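Local coordinates for protein alpha-galactosidase (Lactobacillus brevis, PDB 3MI6) that probably hydrolyses terminal, non-reducing alpha-D-galactose residues from alpha-D-galactosides, as a member of glycoside hydrolase family 36, at residues Q69-K74 / V264-T269; D84-A89 / T269-T274; S653-S658 / F682-L687; I665-Q670 / T729-V734. One frame throughout, in Å; residues are numbered along the deposited sequence.

Contact 1: residues Q69-K74 / V264-T269; sequences QPATIK and VDQYST
Thr72 sets OG1 between its backbone N and carbonyl carbon (chi1 74°), which brings CG2 against the Tyr267 ring, while Tyr267 swings that ring to meet the methyl by holding CG beside its own N (chi1 -55°). The meeting joins a beta-hairpin of the N-terminal domain, whose type I turn runs from Asp265 to Ser268 between strands 258-264 and 270-274, to the long loop that precedes strand 90-93. CG2 of Thr72 lies 3.8 Å from CE2 of Tyr267, and the two side chains cross obliquely. Each residue suits its double role: the apolar parts pack on one another, while Thr72 OG1 and Tyr267 OH bond to Tyr679 and Asn676 of the third subunit. Ala71 directs its short side chain toward the turn, and its carbonyl reaches the hairpin through a water. That water donates to Ala71 O at 3.0 Å and to Asp265 OD2 at 2.7 Å. An aspartate fits here because its second oxygen serves the hairpin itself. While the backbone bond from Ser268 N to Asp265 O closes the turn, OD1 of Asp265 accepts from Thr269 N at 2.7 Å, met nearly along the C-O axis of the carboxylate.

Contact 2: residues D84-A89 / T269-T274; sequences DFRQPA and TSRILT
OD2 of Asp84 is gripped by two nitrogens of one guanidinium: Arg271 NH2 at 2.9 Å, on the syn lone pair, and Arg271 NH1 at 3.2 Å, from above the carboxylate plane. The oxygen lies at the edge of the Arg271 group, in its plane, yet the carboxylate is turned 70° against it. OD1 of Asp84 serves a second arginine, accepting from Arg86 NE at 3.0 Å and from Arg86 N, the latter bond closing an Asx turn. One carboxylate thus ties together two guanidinium groups that stack with centres 4.0 Å apart and planes 22° from parallel. The like charges in this buried network are probably eased by Asp84 together with Asp185, which forms a salt bridge with Arg271 NE. Without the carboxylate, an alanine at Asp84 would probably deprive Arg271 NH1 and NH2 and Arg86 NE of this acceptor, leave the stacked like charges balanced less well, and undo the Asx turn. The network pins the loop before strand 90-93 onto strand 270-274, which pairs with strands 174-186 and 258-264 in an antiparallel sheet of the N-terminal domain. Arginine suits position 271 by its reach: extended to CD and then bent at chi3 (-84°), it also brings NH1 to Gln87 O at 2.8 Å. Farther along the strand the contact turns apolar, with Leu273 CD1 3.9 Å from Gln87 CB and Leu273 CD2 4.4 Å from Ala89 CB.

Contact 3: residues S653-S658 / F682-L687; sequences SWQVVS and FYFKGL
The antiparallel sheet of the C-terminal domain is covered here by the loop 682-687, which runs over strand 651-657 in nearly the same direction, 17° apart end to end. Ser653, Gln655 and Val657, alternate residues of the strand, all face the loop. Gln655 carries the middle of the contact. With CG opposite the backbone N (chi1 -157°) and the rest of the chain extended, it is long enough to bring its amide against the backbone of Lys685. The amide also approaches the edge of Phe684, with its plane almost perpendicular to the ring, and CD2 of Leu687 bounds the same end. Aromatic residues close the side nearer Ser653. Phe682 presents its edge to the face of Phe684 in a T-shaped (edge-to-face) contact, its CE2 lying 3.6 Å above the centre of that ring, and its other edge meets Ser653, with CE1 of Phe682 3.6 Å from Ser653 OG. The small hydroxyl fits beside the ring while bonding to Asp642. Lys685 leads its charge away to a salt bridge with Glu243, in the N-terminal part of the chain. At the far end Gly686 holds a positive phi of 78°, readily adopted by a residue without a side chain; a CB here would point toward Val657, and the O of Gly686 lies 3.5 Å from Val657 CG1.

Contact 4: residues I665-Q670 / T729-V734; sequences IAARYQ and TQLFVV
Residues 665-670 and 729-734 pair as antiparallel neighbours (167° between strand directions) in the sheet of the C-terminal domain, and backbone bonds carry the join. Ala666 with Phe732 and Arg668 with Gln730 are the hydrogen-bonded pairs; the two bonds between Arg668 and Gln730 are 2.8 Å each, N to O. At the non-hydrogen-bonded pairs CA-H...O contacts fill in, such as Ala667 CA to Gln730 O at 3.3 Å. Apolar packing follows the same register: CB of Ala666 lies 3.9 Å from CB of Phe732, its small size suiting a place beside a ring, and on the other face CB of Ala667 is 3.8 Å from Leu731 CD1. There too, Thr729 lies alongside Tyr669, with CG2 3.5 Å from Tyr669 CE1, while OG1 of Thr729 bonds to Thr592 and OH of Tyr669 to the carbonyl of Ala595. One polar side-chain bond crosses the strands. Arg668, extended as far as NE with CG opposite its backbone N (chi1 -175°), runs beside Gln730, and its NH1 donates to Gln730 OE1 at 3.0 Å. Losing this guanidinium to a leucine at Arg668 would probably leave the Gln730 amide without its cross-strand mate and freer to turn. NH1 meets OE1 in the carbonyl plane, on a lone pair.

How the contacts relate
The contacts form two pairs, one in the N-terminal domain and one in the C-terminal domain. Contacts 1 and 2 share Thr269, and their centres are about 9 Å apart; Arg86 NH2 of contact 2 also bonds to Ile73 O of contact 1 at 3.0 Å. Contacts 3 and 4, likewise about 9 Å apart between centres, are joined through the adjacent strands 651-657 and 663-670, where Ala667 N meets Trp654 O at 2.8 Å, and the rings of Phe682 and Phe732 meet almost parallel. The pairs are about 39 to 48 Å apart, centre to centre. All four lie away from the predicted catalytic Asp479 and Asp549 of the barrel. In the tetramer, contact 1 touches the C-terminal domain of the third subunit.

Contact 1: residues Q69-K74 / V264-T269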
# COMPACT_ATOMS: atom_id res chain seq x y z
N GLN D 69 -0.87 23.29 29.84
CA GLN D 69 -2.08 22.59 29.42
C GLN D 69 -1.82 21.09 29.33
O GLN D 69 -1.05 20.65 28.48
CB GLN D 69 -2.56 23.11 28.06
CG GLN D 69 -3.02 24.56 28.10
CD GLN D 69 -3.41 25.12 26.74
OE1 GLN D 69 -4.57 25.46 26.50
NE2 GLN D 69 -2.43 25.23 25.85
N PRO D 70 -2.45 20.32 30.23
CA PRO D 70 -2.25 18.86 30.31
C PRO D 70 -2.52 18.11 28.99
O PRO D 70 -1.95 17.03 28.81
CB PRO D 70 -3.25 18.43 31.39
CG PRO D 70 -3.46 19.66 32.22
CD PRO D 70 -3.39 20.81 31.26
N ALA D 71 -3.35 18.67 28.11
CA ALA D 71 -3.64 18.09 26.79
C ALA D 71 -2.44 18.04 25.84
O ALA D 71 -2.37 17.18 24.96
CB ALA D 71 -4.81 18.83 26.11
N THR D 72 -1.50 18.97 26.02
CA THR D 72 -0.29 18.99 25.20
C THR D 72 0.96 18.59 25.99
O THR D 72 2.08 18.82 25.53
CB THR D 72 -0.04 20.38 24.60
OG1 THR D 72 0.44 21.26 25.62
CG2 THR D 72 -1.31 20.96 23.97
N ILE D 73 0.77 18.00 27.17
CA ILE D 73 1.90 17.59 28.00
C ILE D 73 2.04 16.07 28.13
O ILE D 73 1.15 15.41 28.66
CB ILE D 73 1.81 18.17 29.43
CG1 ILE D 73 2.02 19.69 29.42
CG2 ILE D 73 2.84 17.50 30.33
CD1 ILE D 73 1.99 20.30 30.80
N LYS D 74 3.15 15.53 27.65
CA LYS D 74 3.46 14.13 27.84
C LYS D 74 3.58 13.75 29.32
O LYS D 74 4.37 14.31 30.07
CB LYS D 74 4.76 13.77 27.13
CG LYS D 74 4.67 13.68 25.63
CD LYS D 74 6.05 13.93 25.03
CE LYS D 74 6.41 15.37 25.29
NZ LYS D 74 7.83 15.65 25.05
N VAL D 264 -3.73 7.76 19.84
CA VAL D 264 -3.13 8.85 19.10
C VAL D 264 -4.07 10.02 19.28
O VAL D 264 -5.22 9.96 18.87
CB VAL D 264 -2.99 8.50 17.61
CG1 VAL D 264 -2.39 9.65 16.83
CG2 VAL D 264 -2.14 7.22 17.44
N ASP D 265 -3.58 11.09 19.90
CA ASP D 265 -4.45 12.21 20.26
C ASP D 265 -4.52 13.24 19.15
O ASP D 265 -3.96 13.06 18.07
CB ASP D 265 -3.98 12.87 21.55
CG ASP D 265 -2.72 13.70 21.37
OD1 ASP D 265 -1.94 13.38 20.47
OD2 ASP D 265 -2.50 14.67 22.14
N GLN D 266 -5.21 14.33 19.46
CA GLN D 266 -5.44 15.41 18.50
C GLN D 266 -4.16 16.01 17.92
O GLN D 266 -4.18 16.54 16.83
CB GLN D 266 -6.26 16.51 19.16
CG GLN D 266 -5.70 16.88 20.52
CD GLN D 266 -6.52 17.94 21.23
OE1 GLN D 266 -7.13 18.81 20.59
NE2 GLN D 266 -6.54 17.87 22.56
N TYR D 267 -3.06 15.93 18.67
CA TYR D 267 -1.77 16.48 18.23
C TYR D 267 -0.80 15.38 17.79
O TYR D 267 0.42 15.58 17.78
CB TYR D 267 -1.15 17.38 19.31
CG TYR D 267 -2.08 18.49 19.76
CD1 TYR D 267 -2.27 19.62 18.97
CD2 TYR D 267 -2.77 18.41 20.97
CE1 TYR D 267 -3.12 20.64 19.37
CE2 TYR D 267 -3.62 19.43 21.36
CZ TYR D 267 -3.79 20.54 20.56
OH TYR D 267 -4.64 21.54 20.93
N SER D 268 -1.35 14.24 17.41
CA SER D 268 -0.57 13.13 16.85
C SER D 268 0.54 12.65 17.77
O SER D 268 1.62 12.29 17.30
CB SER D 268 -0.03 13.48 15.45
OG SER D 268 -0.49 12.53 14.49
N THR D 269 0.27 12.67 19.07
CA THR D 269 1.10 11.97 20.05
C THR D 269 0.49 10.62 20.42
O THR D 269 -0.70 10.36 20.19
CB THR D 269 1.33 12.77 21.33
OG1 THR D 269 0.19 12.62 22.20
CG2 THR D 269 1.57 14.22 20.98
O HOH W 1 -0.34 15.76 23.35

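Contact 2: residues D84-A89 / T269-T274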
# COMPACT_ATOMS: atom_id res chain seq x y z
N ASP D 84 -6.52 16.81 31.01
CA ASP D 84 -6.15 15.76 30.08
C ASP D 84 -7.37 14.93 29.79
O ASP D 84 -8.05 14.46 30.72
CB ASP D 84 -5.06 14.87 30.70
CG ASP D 84 -4.30 14.09 29.65
OD1 ASP D 84 -4.71 14.13 28.47
OD2 ASP D 84 -3.29 13.45 30.00
N PHE D 85 -7.66 14.73 28.51
CA PHE D 85 -8.82 13.93 28.13
C PHE D 85 -8.45 12.60 27.46
O PHE D 85 -9.32 11.80 27.12
CB PHE D 85 -9.79 14.76 27.29
CG PHE D 85 -10.47 15.83 28.08
CD1 PHE D 85 -11.51 15.51 28.95
CD2 PHE D 85 -10.07 17.16 27.97
CE1 PHE D 85 -12.15 16.49 29.70
CE2 PHE D 85 -10.71 18.15 28.71
CZ PHE D 85 -11.75 17.81 29.57
N ARG D 86 -7.16 12.35 27.32
CA ARG D 86 -6.69 11.05 26.88
C ARG D 86 -7.02 10.01 27.94
O ARG D 86 -7.53 10.33 29.00
CB ARG D 86 -5.20 11.09 26.62
CG ARG D 86 -4.86 11.91 25.43
CD ARG D 86 -3.38 12.10 25.33
NE ARG D 86 -2.93 13.14 26.24
CZ ARG D 86 -1.66 13.52 26.39
NH1 ARG D 86 -0.70 12.93 25.68
NH2 ARG D 86 -1.37 14.48 27.25
N GLN D 87 -6.74 8.75 27.64
CA GLN D 87 -7.02 7.69 28.58
C GLN D 87 -6.07 7.82 29.75
O GLN D 87 -4.93 8.22 29.57
CB GLN D 87 -6.89 6.32 27.91
CG GLN D 87 -8.11 5.96 27.06
CD GLN D 87 -9.42 5.99 27.86
OE1 GLN D 87 -9.77 5.03 28.58
NE2 GLN D 87 -10.17 7.09 27.73
N PRO D 88 -6.53 7.52 30.96
CA PRO D 88 -5.67 7.65 32.14
C PRO D 88 -4.95 6.36 32.48
O PRO D 88 -5.38 5.30 32.06
CB PRO D 88 -6.65 8.00 33.25
CG PRO D 88 -7.89 7.32 32.85
CD PRO D 88 -7.95 7.36 31.34
N ALA D 89 -3.87 6.47 33.23
CA ALA D 89 -3.17 5.30 33.72
C ALA D 89 -3.90 4.71 34.91
O ALA D 89 -3.80 3.52 35.17
CB ALA D 89 -1.77 5.65 34.14
N THR D 269 0.27 12.67 19.07
CA THR D 269 1.10 11.97 20.05
C THR D 269 0.49 10.62 20.42
O THR D 269 -0.70 10.36 20.19
CB THR D 269 1.33 12.77 21.33
OG1 THR D 269 0.19 12.62 22.20
CG2 THR D 269 1.57 14.22 20.98
N SER D 270 1.32 9.77 21.02
CA SER D 270 0.91 8.42 21.33
C SER D 270 1.03 8.10 22.81
O SER D 270 2.08 8.26 23.40
CB SER D 270 1.80 7.45 20.57
OG SER D 270 1.69 7.69 19.18
N ARG D 271 -0.07 7.62 23.39
CA ARG D 271 -0.02 7.04 24.72
C ARG D 271 -0.11 5.52 24.66
O ARG D 271 -1.13 4.96 24.23
CB ARG D 271 -1.15 7.62 25.59
CG ARG D 271 -1.06 7.24 27.07
CD ARG D 271 -1.96 8.12 27.92
NE ARG D 271 -1.32 9.37 28.27
CZ ARG D 271 -1.94 10.41 28.82
NH1 ARG D 271 -3.24 10.36 29.07
NH2 ARG D 271 -1.26 11.52 29.10
N ILE D 272 0.95 4.84 25.08
CA ILE D 272 0.94 3.39 25.23
C ILE D 272 0.68 3.01 26.69
O ILE D 272 1.49 3.27 27.56
CB ILE D 272 2.27 2.73 24.74
CG1 ILE D 272 2.57 3.07 23.28
CG2 ILE D 272 2.20 1.22 24.87
CD1 ILE D 272 2.85 4.53 22.99
N LEU D 273 -0.45 2.36 26.94
CA LEU D 273 -0.86 1.94 28.28
C LEU D 273 -0.79 0.45 28.34
O LEU D 273 -1.28 -0.19 27.44
CB LEU D 273 -2.32 2.32 28.52
CG LEU D 273 -2.65 3.77 28.85
CD1 LEU D 273 -4.11 3.93 29.17
CD2 LEU D 273 -1.79 4.19 30.01
N THR D 274 -0.19 -0.11 29.39
CA THR D 274 -0.22 -1.56 29.58
C THR D 274 -0.35 -2.01 31.04
O THR D 274 0.33 -1.51 31.93
CB THR D 274 0.98 -2.27 28.92
OG1 THR D 274 2.20 -1.67 29.34
CG2 THR D 274 0.88 -2.18 27.39
O HOH W 2 -5.31 11.32 30.75

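Contact 3: residues S653-S658 / F682-L687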
# COMPACT_ATOMS: atom_id res chain seq x y z
N SER D 653 12.04 -19.09 7.30
CA SER D 653 13.36 -19.58 7.66
C SER D 653 13.93 -18.91 8.87
O SER D 653 13.67 -17.73 9.12
CB SER D 653 14.33 -19.44 6.49
OG SER D 653 14.67 -18.08 6.28
N TRP D 654 14.70 -19.66 9.64
CA TRP D 654 15.44 -19.07 10.74
C TRP D 654 16.73 -19.77 11.15
O TRP D 654 17.14 -20.78 10.56
CB TRP D 654 14.55 -18.82 11.97
CG TRP D 654 13.30 -19.62 12.24
CD1 TRP D 654 12.01 -19.11 12.44
CD2 TRP D 654 13.19 -21.02 12.42
NE1 TRP D 654 11.11 -20.13 12.72
CE2 TRP D 654 11.81 -21.31 12.71
CE3 TRP D 654 14.10 -22.05 12.36
CZ2 TRP D 654 11.36 -22.59 12.94
CZ3 TRP D 654 13.65 -23.31 12.57
CH2 TRP D 654 12.30 -23.58 12.87
N GLN D 655 17.37 -19.20 12.18
CA GLN D 655 18.71 -19.61 12.54
C GLN D 655 18.97 -19.47 14.05
O GLN D 655 18.59 -18.48 14.66
CB GLN D 655 19.71 -18.74 11.77
CG GLN D 655 21.09 -19.35 11.61
CD GLN D 655 22.06 -18.43 10.87
OE1 GLN D 655 23.28 -18.50 11.05
NE2 GLN D 655 21.51 -17.55 10.04
N VAL D 656 19.61 -20.47 14.64
CA VAL D 656 20.16 -20.31 15.99
C VAL D 656 21.69 -20.29 15.95
O VAL D 656 22.30 -21.09 15.22
CB VAL D 656 19.69 -21.42 16.94
CG1 VAL D 656 18.24 -21.25 17.27
CG2 VAL D 656 19.94 -22.78 16.32
N VAL D 657 22.29 -19.37 16.70
CA VAL D 657 23.74 -19.17 16.71
C VAL D 657 24.29 -19.28 18.13
O VAL D 657 23.70 -18.75 19.09
CB VAL D 657 24.13 -17.78 16.12
CG1 VAL D 657 25.62 -17.63 15.99
CG2 VAL D 657 23.47 -17.55 14.77
N SER D 658 25.42 -19.96 18.27
CA SER D 658 26.13 -20.08 19.54
C SER D 658 26.71 -18.76 20.08
O SER D 658 26.71 -17.73 19.38
CB SER D 658 27.23 -21.11 19.40
OG SER D 658 28.17 -20.65 18.45
N PHE D 682 19.88 -18.63 0.05
CA PHE D 682 19.68 -18.45 1.47
C PHE D 682 20.70 -17.49 2.10
O PHE D 682 21.90 -17.69 1.95
CB PHE D 682 19.75 -19.81 2.16
CG PHE D 682 19.45 -19.74 3.61
CD1 PHE D 682 18.20 -19.33 4.05
CD2 PHE D 682 20.40 -20.06 4.55
CE1 PHE D 682 17.91 -19.25 5.38
CE2 PHE D 682 20.12 -19.98 5.89
CZ PHE D 682 18.87 -19.57 6.31
N TYR D 683 20.25 -16.46 2.81
CA TYR D 683 21.19 -15.52 3.44
C TYR D 683 21.34 -15.71 4.96
O TYR D 683 20.52 -15.20 5.73
CB TYR D 683 20.77 -14.07 3.19
CG TYR D 683 20.83 -13.64 1.77
CD1 TYR D 683 19.75 -13.83 0.92
CD2 TYR D 683 21.98 -13.00 1.26
CE1 TYR D 683 19.81 -13.42 -0.41
CE2 TYR D 683 22.04 -12.59 -0.07
CZ TYR D 683 20.95 -12.80 -0.89
OH TYR D 683 20.99 -12.40 -2.19
N PHE D 684 22.38 -16.41 5.39
CA PHE D 684 22.62 -16.54 6.83
C PHE D 684 22.72 -15.17 7.52
O PHE D 684 23.13 -14.17 6.90
CB PHE D 684 23.88 -17.37 7.10
CG PHE D 684 23.80 -18.78 6.59
CD1 PHE D 684 23.98 -19.05 5.25
CD2 PHE D 684 23.55 -19.83 7.46
CE1 PHE D 684 23.91 -20.35 4.77
CE2 PHE D 684 23.47 -21.13 6.98
CZ PHE D 684 23.64 -21.39 5.64
N LYS D 685 22.32 -15.12 8.79
CA LYS D 685 22.58 -13.97 9.65
C LYS D 685 23.33 -14.43 10.91
O LYS D 685 23.43 -15.63 11.20
CB LYS D 685 21.28 -13.28 10.06
CG LYS D 685 20.17 -13.25 9.02
CD LYS D 685 20.56 -12.46 7.80
CE LYS D 685 19.57 -11.36 7.53
NZ LYS D 685 19.12 -11.42 6.12
N GLY D 686 23.88 -13.47 11.64
CA GLY D 686 24.47 -13.72 12.93
C GLY D 686 25.85 -14.35 12.98
O GLY D 686 26.27 -14.83 14.02
N LEU D 687 26.59 -14.34 11.88
CA LEU D 687 27.91 -14.96 11.89
C LEU D 687 29.02 -13.94 12.00
O LEU D 687 28.80 -12.74 11.83
CB LEU D 687 28.13 -15.80 10.63
CG LEU D 687 27.18 -16.97 10.39
CD1 LEU D 687 27.58 -17.64 9.10
CD2 LEU D 687 27.20 -17.95 11.56

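Contact 4: residues I665-Q670 / T729-V734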
# COMPACT_ATOMS: atom_id res chain seq x y z
N ILE D 665 22.80 -23.46 13.36
CA ILE D 665 21.89 -24.23 12.54
C ILE D 665 20.80 -23.35 11.95
O ILE D 665 20.07 -22.67 12.66
CB ILE D 665 21.28 -25.37 13.31
CG1 ILE D 665 22.34 -26.45 13.54
CG2 ILE D 665 20.11 -25.96 12.55
CD1 ILE D 665 21.89 -27.62 14.39
N ALA D 666 20.71 -23.35 10.62
CA ALA D 666 19.69 -22.61 9.88
C ALA D 666 18.68 -23.59 9.30
O ALA D 666 18.95 -24.77 9.13
CB ALA D 666 20.33 -21.80 8.77
N ALA D 667 17.48 -23.10 9.02
CA ALA D 667 16.47 -23.97 8.44
C ALA D 667 15.62 -23.13 7.54
O ALA D 667 15.25 -22.03 7.91
CB ALA D 667 15.64 -24.60 9.52
N ARG D 668 15.33 -23.65 6.35
CA ARG D 668 14.40 -23.04 5.41
C ARG D 668 13.27 -24.04 5.16
O ARG D 668 13.50 -25.19 4.81
CB ARG D 668 15.12 -22.74 4.12
CG ARG D 668 14.33 -22.01 3.09
CD ARG D 668 15.23 -21.76 1.89
NE ARG D 668 14.59 -20.95 0.86
CZ ARG D 668 13.95 -21.46 -0.20
NH1 ARG D 668 13.86 -22.77 -0.37
NH2 ARG D 668 13.39 -20.65 -1.08
N TYR D 669 12.04 -23.59 5.36
CA TYR D 669 10.87 -24.41 5.10
C TYR D 669 10.07 -23.76 3.99
O TYR D 669 9.77 -22.58 4.05
CB TYR D 669 10.00 -24.52 6.36
CG TYR D 669 10.78 -24.79 7.63
CD1 TYR D 669 10.90 -26.07 8.12
CD2 TYR D 669 11.40 -23.76 8.33
CE1 TYR D 669 11.62 -26.33 9.26
CE2 TYR D 669 12.12 -24.00 9.48
CZ TYR D 669 12.22 -25.29 9.94
OH TYR D 669 12.93 -25.58 11.09
N GLN D 670 9.72 -24.53 2.97
CA GLN D 670 8.83 -24.01 1.95
C GLN D 670 7.53 -24.78 2.07
O GLN D 670 7.54 -26.01 2.19
CB GLN D 670 9.43 -24.17 0.56
CG GLN D 670 8.64 -23.51 -0.55
CD GLN D 670 9.26 -23.74 -1.94
OE1 GLN D 670 9.42 -24.90 -2.37
NE2 GLN D 670 9.61 -22.65 -2.65
N THR D 729 11.78 -29.09 3.93
CA THR D 729 12.76 -28.48 4.80
C THR D 729 14.18 -28.66 4.31
O THR D 729 14.59 -29.75 3.93
CB THR D 729 12.69 -29.09 6.19
OG1 THR D 729 11.34 -29.06 6.66
CG2 THR D 729 13.61 -28.32 7.12
N GLN D 730 14.92 -27.57 4.33
CA GLN D 730 16.35 -27.59 4.10
C GLN D 730 17.06 -27.11 5.38
O GLN D 730 16.85 -25.99 5.84
CB GLN D 730 16.68 -26.71 2.91
CG GLN D 730 16.11 -27.24 1.61
CD GLN D 730 15.71 -26.15 0.63
OE1 GLN D 730 15.09 -25.15 1.00
NE2 GLN D 730 16.03 -26.35 -0.63
N LEU D 731 17.89 -27.98 5.93
CA LEU D 731 18.63 -27.74 7.15
C LEU D 731 20.09 -27.45 6.81
O LEU D 731 20.64 -28.03 5.88
CB LEU D 731 18.58 -28.98 8.02
CG LEU D 731 18.21 -28.91 9.49
CD1 LEU D 731 16.91 -28.15 9.73
CD2 LEU D 731 18.11 -30.34 9.99
N PHE D 732 20.71 -26.57 7.58
CA PHE D 732 22.07 -26.12 7.33
C PHE D 732 22.88 -26.07 8.63
O PHE D 732 22.77 -25.12 9.41
CB PHE D 732 22.03 -24.72 6.74
CG PHE D 732 21.31 -24.63 5.43
CD1 PHE D 732 21.94 -25.00 4.26
CD2 PHE D 732 20.01 -24.15 5.37
CE1 PHE D 732 21.27 -24.90 3.05
CE2 PHE D 732 19.35 -24.05 4.15
CZ PHE D 732 19.97 -24.43 3.00
N VAL D 733 23.69 -27.10 8.87
CA VAL D 733 24.59 -27.13 10.02
C VAL D 733 25.91 -26.41 9.71
O VAL D 733 26.67 -26.84 8.84
CB VAL D 733 24.90 -28.57 10.42
CG1 VAL D 733 25.79 -28.60 11.64
CG2 VAL D 733 23.62 -29.34 10.66
N VAL D 734 26.17 -25.33 10.43
CA VAL D 734 27.32 -24.48 10.15
C VAL D 734 28.42 -24.69 11.18
O VAL D 734 28.23 -24.44 12.35
CB VAL D 734 26.94 -23.00 10.13
CG1 VAL D 734 28.15 -22.14 9.85
CG2 VAL D 734 25.86 -22.75 9.10